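Local atomic coordinates of serine-rich secreted cell wall anchored (LPXTG-motif ) protein (Lactobacillus reuteri ATCC 53608, PDB entry 5NXK), a protein that probably serves as a cell-wall-anchored adhesin, with a beta-solenoid fold, in contacts between this gut bacterium and its host. Residues A[185-190]-A[220-225]; A[160-165]-A[179-184]; A[247-252]-A[280-285]; A[110-115]-A[130-135]. One frame throughout, in Å; residues are numbered along the deposited sequence.

In the fold
From the N terminus the four contacts close in the order 4, 2, 1, 3, strictly in series: none nests in another and none crosses. Interactions 4 and 2 reach across the solenoid interior, each closing a loop of 14 or 13 residues between the corner before one sheet and the strand of another. Interactions 1 and 3 run along the solenoid instead, pairing strands one turn apart and closing loops of 29 and 27 residues. Segment 179-184 of interaction 2 runs straight into 185-190 of interaction 1. Backbone bonds join neighbours side by side: L112 N to A162 O, W189 N to L163 O, and R251 N to I223 O. Interactions 3 and 4 lie furthest apart, with centres about 21 Å from each other.

Interaction 1. Residues A[185-190]-A[220-225]; sequences DIDMWL and EYNIKL
K224 lies alongside W189, the lysine's methylene chain pointing the same way as the indole. Its CD rests over the five-membered ring in a CH-pi contact, 3.9 Å from the W189 centroid. Both side chains hold CG anti to the backbone N (chi1 -167° in W189, -170° in K224), which is how the lysine follows the indole one strand further on. I186 is the bump beside the lysine: its CD1 rests near the rim of the same indole face and touches K224 CD at 4.0 Å, while its CG1 meets Y221 CD2 at 3.7 Å. The indole NE1 is bonded to D226.

On the other face, L190 and L225 lie side by side, L190 CD1 against L225 CD2 at 3.9 Å. M188 and I223 sit behind them, and M213 packs against both. The strands are in parallel register, with K224 N bonding to M188 O at 2.8 Å and K224 O accepting from L190 N.

At the corner the D187 and N222 side chains run side by side, pointing the same way. N222 ND2 donates a hydrogen bond to D187 OD2 at 2.8 Å; OD2 is met on its anti side, 34° out of the carboxylate plane, while lying in the amide plane of N222. D187 OD1 is taken by T219 and N181, and N222 OD1 by N249. Further out, D185 OD1 and E220 OE2 are like charges 3.6 Å apart, a strain that K159 probably eases through its salt bridge to E220. Parallel strands in register on successive coils, with D187 and N222 in the polar ladder at the bend, are the mark of a parallel beta-solenoid.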
loop_
_atom_site.group_PDB
_atom_site.type_symbol
_atom_site.label_atom_id
_atom_site.label_comp_id
_atom_site.label_asym_id
_atom_site.label_seq_id
_atom_site.Cartn_x
_atom_site.Cartn_y
_atom_site.Cartn_z
ATOM N N ASP A 185 -1.202 13.176 1.571
ATOM C CA ASP A 185 -0.941 13.510 2.969
ATOM C C ASP A 185 -0.352 12.353 3.754
ATOM O O ASP A 185 0.303 12.555 4.783
ATOM C CB ASP A 185 -2.221 13.968 3.668
ATOM C CG ASP A 185 -2.851 15.191 3.010
ATOM O OD1 ASP A 185 -2.102 16.101 2.592
ATOM O OD2 ASP A 185 -4.098 15.250 2.942
ATOM N N ILE A 186 -0.634 11.134 3.307
ATOM C CA ILE A 186 -0.269 9.948 4.081
ATOM C C ILE A 186 0.430 8.943 3.155
ATOM O O ILE A 186 -0.018 8.749 2.035
ATOM C CB ILE A 186 -1.522 9.305 4.750
ATOM C CG1 ILE A 186 -2.250 10.339 5.620
ATOM C CG2 ILE A 186 -1.132 8.078 5.579
ATOM C CD1 ILE A 186 -3.578 9.834 6.178
ATOM N N ASP A 187 1.535 8.337 3.599
ATOM C CA ASP A 187 2.227 7.343 2.771
ATOM C C ASP A 187 1.509 5.987 2.807
ATOM O O ASP A 187 1.297 5.364 1.768
ATOM C CB ASP A 187 3.685 7.157 3.210
ATOM C CG ASP A 187 4.534 8.430 3.057
ATOM O OD1 ASP A 187 4.164 9.339 2.278
ATOM O OD2 ASP A 187 5.592 8.511 3.723
ATOM N N MET A 188 1.143 5.530 4.004
ATOM C CA MET A 188 0.438 4.248 4.159
ATOM C C MET A 188 -0.724 4.432 5.114
ATOM O O MET A 188 -0.515 4.768 6.276
ATOM C CB MET A 188 1.358 3.161 4.711
ATOM C CG MET A 188 2.506 2.749 3.805
ATOM S SD MET A 188 3.567 1.551 4.665
ATOM C CE MET A 188 4.709 1.115 3.355
ATOM N N TRP A 189 -1.943 4.207 4.638
ATOM C CA TRP A 189 -3.109 4.320 5.490
ATOM C C TRP A 189 -3.804 2.969 5.531
ATOM O O TRP A 189 -4.359 2.522 4.531
ATOM C CB TRP A 189 -4.079 5.396 4.975
ATOM C CG TRP A 189 -5.141 5.777 5.964
ATOM C CD1 TRP A 189 -5.377 5.199 7.178
ATOM C CD2 TRP A 189 -6.089 6.851 5.843
ATOM N NE1 TRP A 189 -6.412 5.834 7.810
ATOM C CE2 TRP A 189 -6.864 6.852 7.016
ATOM C CE3 TRP A 189 -6.357 7.804 4.852
ATOM C CZ2 TRP A 189 -7.894 7.772 7.230
ATOM C CZ3 TRP A 189 -7.375 8.718 5.070
ATOM C CH2 TRP A 189 -8.130 8.697 6.247
ATOM N N LEU A 190 -3.767 2.329 6.695
ATOM C CA LEU A 190 -4.392 1.029 6.880
ATOM C C LEU A 190 -5.541 1.220 7.852
ATOM O O LEU A 190 -5.334 1.569 9.015
ATOM C CB LEU A 190 -3.402 -0.012 7.402
ATOM C CG LEU A 190 -2.169 -0.338 6.542
ATOM C CD1 LEU A 190 -1.023 0.647 6.785
ATOM C CD2 LEU A 190 -1.708 -1.785 6.754
ATOM N N GLU A 220 2.187 14.283 5.773
ATOM C CA GLU A 220 1.847 14.582 7.166
ATOM C C GLU A 220 2.095 13.385 8.085
ATOM O O GLU A 220 2.713 13.537 9.129
ATOM C CB GLU A 220 0.395 15.045 7.277
ATOM C CG GLU A 220 0.126 16.336 6.520
ATOM C CD GLU A 220 -1.267 16.878 6.759
ATOM O OE1 GLU A 220 -1.401 17.847 7.535
ATOM O OE2 GLU A 220 -2.229 16.333 6.181
ATOM N N TYR A 221 1.618 12.200 7.702
ATOM C CA TYR A 221 1.894 10.978 8.471
ATOM C C TYR A 221 2.467 9.915 7.546
ATOM O O TYR A 221 1.902 9.663 6.488
ATOM C CB TYR A 221 0.642 10.388 9.123
ATOM C CG TYR A 221 -0.424 11.344 9.559
ATOM C CD1 TYR A 221 -0.136 12.426 10.371
ATOM C CD2 TYR A 221 -1.743 11.147 9.166
ATOM C CE1 TYR A 221 -1.129 13.296 10.774
ATOM C CE2 TYR A 221 -2.740 12.009 9.560
ATOM C CZ TYR A 221 -2.431 13.085 10.362
ATOM O OH TYR A 221 -3.430 13.947 10.761
ATOM N N ASN A 222 3.571 9.276 7.930
ATOM C CA ASN A 222 4.086 8.179 7.110
ATOM C C ASN A 222 3.136 6.973 7.150
ATOM O O ASN A 222 2.775 6.409 6.120
ATOM C CB ASN A 222 5.479 7.750 7.571
ATOM C CG ASN A 222 6.515 8.852 7.408
ATOM O OD1 ASN A 222 7.087 9.308 8.388
ATOM N ND2 ASN A 222 6.754 9.282 6.168
ATOM N N ILE A 223 2.760 6.572 8.355
ATOM C CA ILE A 223 1.911 5.405 8.545
ATOM C C ILE A 223 0.749 5.756 9.464
ATOM O O ILE A 223 0.940 6.225 10.579
ATOM C CB ILE A 223 2.686 4.212 9.140
ATOM C CG1 ILE A 223 3.875 3.828 8.251
ATOM C CG2 ILE A 223 1.761 3.003 9.327
ATOM C CD1 ILE A 223 4.756 2.722 8.875
ATOM N N LYS A 224 -0.462 5.565 8.969
ATOM C CA LYS A 224 -1.628 5.775 9.792
ATOM C C LYS A 224 -2.346 4.445 9.949
ATOM O O LYS A 224 -2.741 3.817 8.963
ATOM C CB LYS A 224 -2.558 6.843 9.197
ATOM C CG LYS A 224 -3.643 7.231 10.179
ATOM C CD LYS A 224 -4.642 8.251 9.660
ATOM C CE LYS A 224 -5.576 8.639 10.805
ATOM N NZ LYS A 224 -5.735 10.097 10.940
ATOM N N LEU A 225 -2.492 4.019 11.198
ATOM C CA LEU A 225 -3.051 2.712 11.519
ATOM C C LEU A 225 -4.416 2.924 12.189
ATOM O O LEU A 225 -4.501 3.578 13.232
ATOM C CB LEU A 225 -2.096 1.935 12.441
ATOM C CG LEU A 225 -0.696 1.596 11.894
ATOM C CD1 LEU A 225 0.200 0.997 12.988
ATOM C CD2 LEU A 225 -0.750 0.675 10.669
#

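Interaction 2. Residues A[160-165]-A[179-184]; sequences TTALYV and LNNSAT
An Asx motif built on N181 shapes the end of strand 179-181, and the turn it makes sets T184 against T160 and A162 inside the beta-solenoid. N181 OD1 accepts two backbone hydrogen bonds, from A183 N at 2.9 Å and from T184 N at 2.8 Å, which fixes the turn. The other end of the same amide is used as well: N181 ND2 donates to T184 OG1, which lies 20° out of the amide plane, and it also reaches D187, at the corner that follows. T184 can answer because its OG1 sits between the backbone N and the carbonyl carbon (chi1 53°), folded back toward the asparagine. That hydroxyl has a further partner in S134.

Across the contact the meeting is close but almost wholly one of packing, since no direct hydrogen bond joins the two segments. T160 OG1 lies 3.3 Å from T184 CA, the two threonines set obliquely to each other, and A162 CB packs on T184 OG1. The A162 N-H is turned badly for that oxygen, and A162 N bonds with the backbone of I186 instead. T160 OG1 itself holds D185 N, and a water joins it to the turn: it lies 2.6 Å from T160 OG1 and donates a hydrogen bond to A183 O at 3.0 Å. In this way the edge of the turn and the threonine share one solvent bridge.

Deeper in the interior the apolar part takes over. The leucines L163 and L179 reach toward each other tip to tip, CD1 to CD1 at 3.8 Å.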
loop_
_atom_site.group_PDB
_atom_site.type_symbol
_atom_site.label_atom_id
_atom_site.label_comp_id
_atom_site.label_asym_id
_atom_site.label_seq_id
_atom_site.Cartn_x
_atom_site.Cartn_y
_atom_site.Cartn_z
ATOM N N THR A 160 -5.539 12.634 2.231
ATOM C CA THR A 160 -5.323 11.768 1.081
ATOM C C THR A 160 -4.187 10.822 1.408
ATOM O O THR A 160 -3.404 11.085 2.324
ATOM C CB THR A 160 -4.967 12.559 -0.174
ATOM O OG1 THR A 160 -3.831 13.395 0.099
ATOM C CG2 THR A 160 -6.145 13.421 -0.616
ATOM N N THR A 161 -4.088 9.724 0.668
ATOM C CA THR A 161 -3.051 8.752 0.953
ATOM C C THR A 161 -2.524 8.079 -0.302
ATOM O O THR A 161 -3.250 7.935 -1.274
ATOM C CB THR A 161 -3.572 7.660 1.936
ATOM O OG1 THR A 161 -2.507 6.769 2.273
ATOM C CG2 THR A 161 -4.733 6.867 1.309
ATOM N N ALA A 162 -1.260 7.661 -0.266
ATOM C CA ALA A 162 -0.646 6.926 -1.378
ATOM C C ALA A 162 -1.073 5.464 -1.416
ATOM O O ALA A 162 -1.156 4.865 -2.482
ATOM C CB ALA A 162 0.859 7.014 -1.292
ATOM N N LEU A 163 -1.314 4.884 -0.242
ATOM C CA LEU A 163 -1.672 3.469 -0.142
ATOM C C LEU A 163 -2.807 3.315 0.865
ATOM O O LEU A 163 -2.661 3.682 2.034
ATOM C CB LEU A 163 -0.466 2.624 0.290
ATOM C CG LEU A 163 0.737 2.534 -0.651
ATOM C CD1 LEU A 163 1.917 1.848 0.034
ATOM C CD2 LEU A 163 0.391 1.795 -1.951
ATOM N N TYR A 164 -3.933 2.765 0.418
ATOM C CA TYR A 164 -5.082 2.584 1.302
ATOM C C TYR A 164 -5.401 1.096 1.323
ATOM O O TYR A 164 -6.288 0.614 0.613
ATOM C CB TYR A 164 -6.268 3.416 0.813
ATOM C CG TYR A 164 -7.426 3.566 1.763
ATOM C CD1 TYR A 164 -7.303 4.337 2.919
ATOM C CD2 TYR A 164 -8.665 2.974 1.489
ATOM C CE1 TYR A 164 -8.363 4.504 3.781
ATOM C CE2 TYR A 164 -9.749 3.144 2.351
ATOM C CZ TYR A 164 -9.586 3.910 3.492
ATOM O OH TYR A 164 -10.629 4.099 4.369
ATOM N N VAL A 165 -4.652 0.380 2.155
ATOM C CA VAL A 165 -4.679 -1.071 2.195
ATOM C C VAL A 165 -5.182 -1.458 3.569
ATOM O O VAL A 165 -4.558 -1.131 4.580
ATOM C CB VAL A 165 -3.285 -1.677 1.951
ATOM C CG1 VAL A 165 -3.329 -3.206 2.086
ATOM C CG2 VAL A 165 -2.740 -1.246 0.588
ATOM N N LEU A 179 9.420 4.670 -0.713
ATOM C CA LEU A 179 8.198 5.350 -1.108
ATOM C C LEU A 179 8.462 6.847 -1.118
ATOM O O LEU A 179 8.808 7.436 -0.089
ATOM C CB LEU A 179 7.040 4.995 -0.177
ATOM C CG LEU A 179 5.627 5.446 -0.567
ATOM C CD1 LEU A 179 4.592 4.551 0.147
ATOM C CD2 LEU A 179 5.354 6.927 -0.293
ATOM N N ASN A 180 8.277 7.443 -2.292
ATOM C CA ASN A 180 8.481 8.864 -2.516
ATOM C C ASN A 180 7.136 9.543 -2.638
ATOM O O ASN A 180 6.328 9.156 -3.463
ATOM C CB ASN A 180 9.313 9.086 -3.778
ATOM C CG ASN A 180 10.671 8.410 -3.701
ATOM O OD1 ASN A 180 11.410 8.598 -2.732
ATOM N ND2 ASN A 180 10.991 7.592 -4.701
ATOM N N ASN A 181 6.859 10.526 -1.797
ATOM C CA ASN A 181 5.531 11.121 -1.822
ATOM C C ASN A 181 5.614 12.626 -2.040
ATOM O O ASN A 181 6.157 13.365 -1.214
ATOM C CB ASN A 181 4.776 10.796 -0.523
ATOM C CG ASN A 181 3.277 11.060 -0.626
ATOM O OD1 ASN A 181 2.813 11.759 -1.520
ATOM N ND2 ASN A 181 2.514 10.485 0.298
ATOM N N SER A 182 5.078 13.071 -3.167
ATOM C CA SER A 182 4.975 14.495 -3.436
ATOM C C SER A 182 3.539 14.848 -3.815
ATOM O O SER A 182 3.304 15.820 -4.523
ATOM C CB SER A 182 5.953 14.904 -4.545
ATOM O OG SER A 182 5.731 14.134 -5.716
ATOM N N ALA A 183 2.580 14.054 -3.343
ATOM C CA ALA A 183 1.208 14.186 -3.824
ATOM C C ALA A 183 0.138 14.029 -2.752
ATOM O O ALA A 183 -0.930 14.640 -2.846
ATOM C CB ALA A 183 0.959 13.161 -4.918
ATOM N N THR A 184 0.403 13.204 -1.743
ATOM C CA THR A 184 -0.646 12.880 -0.779
ATOM C C THR A 184 -0.220 13.098 0.674
ATOM O O THR A 184 0.975 13.198 0.973
ATOM C CB THR A 184 -1.125 11.425 -0.983
ATOM O OG1 THR A 184 -0.001 10.540 -0.957
ATOM C CG2 THR A 184 -1.829 11.283 -2.356
HETATM O O HOH W 1 -3.491 15.437 -1.439
#

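Interaction 3. Residues A[247-252]-A[280-285]; sequences VDNVRI and GSNFRV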
loop_
_atom_site.group_PDB
_atom_site.type_symbol
_atom_site.label_atom_id
_atom_site.label_comp_id
_atom_site.label_asym_id
_atom_site.label_seq_id
_atom_site.Cartn_x
_atom_site.Cartn_y
_atom_site.Cartn_z
ATOM N N VAL A 247 4.212 15.726 10.409
ATOM C CA VAL A 247 3.527 15.637 11.700
ATOM C C VAL A 247 3.932 14.412 12.520
ATOM O O VAL A 247 4.607 14.557 13.531
ATOM C CB VAL A 247 2.002 15.634 11.522
ATOM C CG1 VAL A 247 1.330 15.775 12.877
ATOM C CG2 VAL A 247 1.571 16.792 10.603
ATOM N N ASP A 248 3.533 13.216 12.093
ATOM C CA ASP A 248 3.863 11.987 12.836
ATOM C C ASP A 248 4.459 10.944 11.897
ATOM O O ASP A 248 4.129 10.921 10.721
ATOM C CB ASP A 248 2.630 11.371 13.526
ATOM C CG ASP A 248 1.819 12.377 14.344
ATOM O OD1 ASP A 248 2.395 13.162 15.129
ATOM O OD2 ASP A 248 0.575 12.334 14.236
ATOM N N ASN A 249 5.326 10.070 12.398
ATOM C CA ASN A 249 5.777 8.956 11.548
ATOM C C ASN A 249 4.774 7.804 11.583
ATOM O O ASN A 249 4.408 7.266 10.538
ATOM C CB ASN A 249 7.156 8.461 11.962
ATOM C CG ASN A 249 8.189 9.557 11.948
ATOM O OD1 ASN A 249 8.764 9.893 12.985
ATOM N ND2 ASN A 249 8.420 10.138 10.778
ATOM N N VAL A 250 4.322 7.436 12.784
ATOM C CA VAL A 250 3.249 6.446 12.924
ATOM C C VAL A 250 2.151 7.031 13.786
ATOM O O VAL A 250 2.400 7.525 14.892
ATOM C CB VAL A 250 3.716 5.110 13.548
ATOM C CG1 VAL A 250 2.537 4.110 13.607
ATOM C CG2 VAL A 250 4.883 4.528 12.761
ATOM N N ARG A 251 0.929 6.980 13.273
ATOM C CA ARG A 251 -0.200 7.540 13.991
ATOM C C ARG A 251 -1.251 6.485 14.308
ATOM O O ARG A 251 -1.770 5.838 13.412
ATOM C CB ARG A 251 -0.821 8.652 13.168
ATOM C CG ARG A 251 -2.073 9.285 13.740
ATOM C CD ARG A 251 -1.919 10.758 13.420
ATOM N NE ARG A 251 -3.100 11.556 13.640
ATOM C CZ ARG A 251 -3.068 12.831 14.003
ATOM N NH1 ARG A 251 -1.906 13.448 14.222
ATOM N NH2 ARG A 251 -4.207 13.486 14.165
ATOM N N ILE A 252 -1.544 6.313 15.595
ATOM C CA ILE A 252 -2.609 5.421 16.021
ATOM C C ILE A 252 -3.596 6.194 16.882
ATOM O O ILE A 252 -3.449 6.275 18.100
ATOM C CB ILE A 252 -2.076 4.227 16.798
ATOM C CG1 ILE A 252 -0.878 3.615 16.056
ATOM C CG2 ILE A 252 -3.201 3.186 16.997
ATOM C CD1 ILE A 252 -0.235 2.461 16.774
ATOM N N GLY A 280 4.702 17.085 15.154
ATOM C CA GLY A 280 3.987 16.115 15.978
ATOM C C GLY A 280 4.883 15.192 16.795
ATOM O O GLY A 280 5.829 15.643 17.439
ATOM N N SER A 281 4.593 13.895 16.766
ATOM C CA SER A 281 5.369 12.924 17.535
ATOM C C SER A 281 5.771 11.825 16.582
ATOM O O SER A 281 5.026 11.513 15.664
ATOM C CB SER A 281 4.553 12.338 18.697
ATOM O OG SER A 281 3.932 13.351 19.466
ATOM N N ASN A 282 6.945 11.241 16.773
ATOM C CA ASN A 282 7.369 10.155 15.892
ATOM C C ASN A 282 6.388 8.977 15.967
ATOM O O ASN A 282 5.921 8.477 14.939
ATOM C CB ASN A 282 8.785 9.707 16.255
ATOM C CG ASN A 282 9.768 10.867 16.249
ATOM O OD1 ASN A 282 10.075 11.442 17.296
ATOM N ND2 ASN A 282 10.242 11.231 15.073
ATOM N N PHE A 283 6.075 8.538 17.184
ATOM C CA PHE A 283 5.010 7.549 17.381
ATOM C C PHE A 283 3.887 8.284 18.114
ATOM O O PHE A 283 4.031 8.646 19.282
ATOM C CB PHE A 283 5.486 6.331 18.198
ATOM C CG PHE A 283 6.554 5.497 17.520
ATOM C CD1 PHE A 283 6.493 5.210 16.164
ATOM C CD2 PHE A 283 7.610 4.974 18.260
ATOM C CE1 PHE A 283 7.470 4.423 15.564
ATOM C CE2 PHE A 283 8.585 4.185 17.663
ATOM C CZ PHE A 283 8.521 3.911 16.323
ATOM N N ARG A 284 2.789 8.540 17.418
ATOM C CA ARG A 284 1.701 9.322 17.989
ATOM C C ARG A 284 0.545 8.402 18.304
ATOM O O ARG A 284 -0.093 7.877 17.389
ATOM C CB ARG A 284 1.234 10.410 17.021
ATOM C CG ARG A 284 0.028 11.231 17.497
ATOM C CD ARG A 284 0.324 12.044 18.755
ATOM N NE ARG A 284 -0.844 12.817 19.187
ATOM C CZ ARG A 284 -1.172 13.073 20.452
ATOM N NH1 ARG A 284 -0.407 12.645 21.454
ATOM N NH2 ARG A 284 -2.261 13.786 20.716
ATOM N N VAL A 285 0.290 8.185 19.587
ATOM C CA VAL A 285 -0.811 7.317 19.988
ATOM C C VAL A 285 -1.691 8.046 20.993
ATOM O O VAL A 285 -1.201 8.534 22.003
ATOM C CB VAL A 285 -0.313 5.994 20.587
ATOM C CG1 VAL A 285 -1.502 5.092 20.913
ATOM C CG2 VAL A 285 0.636 5.287 19.613
#
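At the last strand pairing of the four-strand parallel sheet in this beta-solenoid, V250, R251 and I252 stand in register with F283, R284 and V285. R284 N bonds to V250 O at 2.7 Å, and R284 O accepts from I252 N.

D248 ties the start of the pair. Its OD1 takes the S281 N-H at 2.8 Å in a nearly straight bond (174°), and its OD2 receives R251 NH1 at 2.7 Å, in the guanidinium plane, as a salt bridge. R251 also has D156 as a partner through NH2, so two of its guanidinium nitrogens have carboxylate partners. The R284 chain comes across this D248 carboxylate, CB 3.4 Å from D248 CG.

At the corner the amides of N249 and N282 lie side by side, their planes nearly coplanar. N282 ND2 donates to N249 OD1 at 2.9 Å, and N249 ND2 passes the ladder on to N222.

On the apolar face V250 meets the edge of the F283 ring, its CB 3.8 Å from F283 CD1. Beyond it I252 and V285 point the same way, with I252 CB 4.1 Å from V285 CG2.

Interaction 4. Residues A[110-115]-A[130-135]; sequences GTLVWS and TTLNSV
L112 points at the 132-134 part of strand 129-134, its two methyl branches spread along it. CD2 presses on L132 CB at 3.6 Å, while CD1 lies 3.7 Å from N133 O and 3.9 Å from S134 CA. Its CG sits anti to the carbonyl carbon, beside the backbone N (chi1 -66°), and this aims the isopropyl fork at the strand. The L112 and L132 side chains cross obliquely, and L163 packs against both of them from the neighbouring coil.

The polar half of the contact stands next to it. S134 has its OG anti to the backbone N, a position from which it reaches G110 and donates to G110 O at 2.8 Å. The donor lies in the carbonyl plane on a lone pair, with a C=O...donor angle of 138°. S134 CB also touches L112 CD1 at 4.1 Å, so the serine belongs to both halves. Its hydroxyl is bonded as well to T184 OG1 on the next coil. Where the strand ends, G110 CA lies against V135 O at 3.7 Å.

N133 turns away from this meeting, its amide held by N180 and A107. The chemistry is that of a buried core with one polar seam: leucine packing joins the turn leading into strand 113-115 to strand 129-134 across the solenoid interior, and a single directed hydroxyl bond satisfies a buried carbonyl where the chain turns into the next strand.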
loop_
_atom_site.group_PDB
_atom_site.type_symbol
_atom_site.label_atom_id
_atom_site.label_comp_id
_atom_site.label_asym_id
_atom_site.label_seq_id
_atom_site.Cartn_x
_atom_site.Cartn_y
_atom_site.Cartn_z
ATOM N N GLY A 110 -1.364 8.667 -7.853
ATOM C CA GLY A 110 -1.721 9.509 -6.720
ATOM C C GLY A 110 -1.931 8.576 -5.549
ATOM O O GLY A 110 -1.141 8.538 -4.597
ATOM N N THR A 111 -3.042 7.853 -5.601
ATOM C CA THR A 111 -3.231 6.673 -4.756
ATOM C C THR A 111 -2.847 5.456 -5.587
ATOM O O THR A 111 -3.417 5.248 -6.650
ATOM C CB THR A 111 -4.665 6.576 -4.268
ATOM O OG1 THR A 111 -4.952 7.739 -3.474
ATOM C CG2 THR A 111 -4.885 5.292 -3.434
ATOM N N LEU A 112 -1.877 4.666 -5.128
ATOM C CA LEU A 112 -1.327 3.586 -5.964
ATOM C C LEU A 112 -2.037 2.248 -5.790
ATOM O O LEU A 112 -2.085 1.432 -6.722
ATOM C CB LEU A 112 0.169 3.382 -5.712
ATOM C CG LEU A 112 1.194 4.469 -6.083
ATOM C CD1 LEU A 112 0.900 5.814 -5.450
ATOM C CD2 LEU A 112 2.577 3.992 -5.683
ATOM N N VAL A 113 -2.553 2.007 -4.593
ATOM C CA VAL A 113 -3.299 0.775 -4.291
ATOM C C VAL A 113 -4.428 1.138 -3.350
ATOM O O VAL A 113 -4.224 1.909 -2.408
ATOM C CB VAL A 113 -2.423 -0.323 -3.630
ATOM C CG1 VAL A 113 -3.261 -1.584 -3.351
ATOM C CG2 VAL A 113 -1.238 -0.664 -4.510
ATOM N N TRP A 114 -5.618 0.599 -3.601
ATOM C CA TRP A 114 -6.761 0.947 -2.763
ATOM C C TRP A 114 -7.515 -0.341 -2.421
ATOM O O TRP A 114 -7.401 -1.315 -3.140
ATOM C CB TRP A 114 -7.660 1.963 -3.484
ATOM C CG TRP A 114 -8.831 2.489 -2.705
ATOM C CD1 TRP A 114 -8.880 3.644 -1.969
ATOM C CD2 TRP A 114 -10.132 1.897 -2.603
ATOM N NE1 TRP A 114 -10.127 3.793 -1.394
ATOM C CE2 TRP A 114 -10.915 2.738 -1.782
ATOM C CE3 TRP A 114 -10.709 0.733 -3.119
ATOM C CZ2 TRP A 114 -12.243 2.445 -1.465
ATOM C CZ3 TRP A 114 -12.029 0.451 -2.812
ATOM C CH2 TRP A 114 -12.780 1.301 -1.993
ATOM N N SER A 115 -8.269 -0.345 -1.332
ATOM C CA SER A 115 -8.989 -1.550 -0.921
ATOM C C SER A 115 -10.270 -1.222 -0.190
ATOM O O SER A 115 -10.419 -0.130 0.369
ATOM C CB SER A 115 -8.089 -2.415 -0.027
ATOM O OG SER A 115 -7.891 -1.784 1.230
ATOM N N THR A 130 11.686 -2.389 -4.633
ATOM C CA THR A 130 10.425 -1.821 -5.082
ATOM C C THR A 130 10.329 -0.355 -4.670
ATOM O O THR A 130 10.597 0.016 -3.512
ATOM C CB THR A 130 9.218 -2.638 -4.526
ATOM O OG1 THR A 130 9.182 -3.923 -5.155
ATOM C CG2 THR A 130 7.887 -1.927 -4.781
ATOM N N THR A 131 9.967 0.475 -5.637
ATOM C CA THR A 131 9.870 1.904 -5.437
ATOM C C THR A 131 8.492 2.381 -5.839
ATOM O O THR A 131 8.039 2.159 -6.967
ATOM C CB THR A 131 10.941 2.661 -6.247
ATOM O OG1 THR A 131 12.235 2.177 -5.872
ATOM C CG2 THR A 131 10.875 4.162 -5.965
ATOM N N LEU A 132 7.829 3.031 -4.898
ATOM C CA LEU A 132 6.479 3.524 -5.095
ATOM C C LEU A 132 6.480 5.050 -5.088
ATOM O O LEU A 132 7.040 5.660 -4.173
ATOM C CB LEU A 132 5.568 2.974 -3.995
ATOM C CG LEU A 132 5.642 1.450 -3.788
ATOM C CD1 LEU A 132 4.760 1.053 -2.631
ATOM C CD2 LEU A 132 5.204 0.700 -5.046
ATOM N N ASN A 133 5.861 5.669 -6.092
ATOM C CA ASN A 133 5.885 7.122 -6.190
ATOM C C ASN A 133 4.484 7.719 -6.200
ATOM O O ASN A 133 3.708 7.482 -7.117
ATOM C CB ASN A 133 6.649 7.551 -7.447
ATOM C CG ASN A 133 8.083 7.048 -7.452
ATOM O OD1 ASN A 133 8.973 7.647 -6.837
ATOM N ND2 ASN A 133 8.307 5.916 -8.114
ATOM N N SER A 134 4.141 8.453 -5.154
ATOM C CA SER A 134 2.880 9.178 -5.135
ATOM C C SER A 134 3.127 10.573 -5.712
ATOM O O SER A 134 3.787 11.399 -5.095
ATOM C CB SER A 134 2.303 9.247 -3.722
ATOM O OG SER A 134 1.077 9.957 -3.708
ATOM N N VAL A 135 2.590 10.811 -6.904
ATOM C CA VAL A 135 2.852 12.017 -7.684
ATOM C C VAL A 135 1.552 12.663 -8.168
ATOM O O VAL A 135 0.512 12.004 -8.249
ATOM C CB VAL A 135 3.725 11.712 -8.912
ATOM C CG1 VAL A 135 5.093 11.225 -8.480
ATOM C CG2 VAL A 135 3.042 10.683 -9.799
#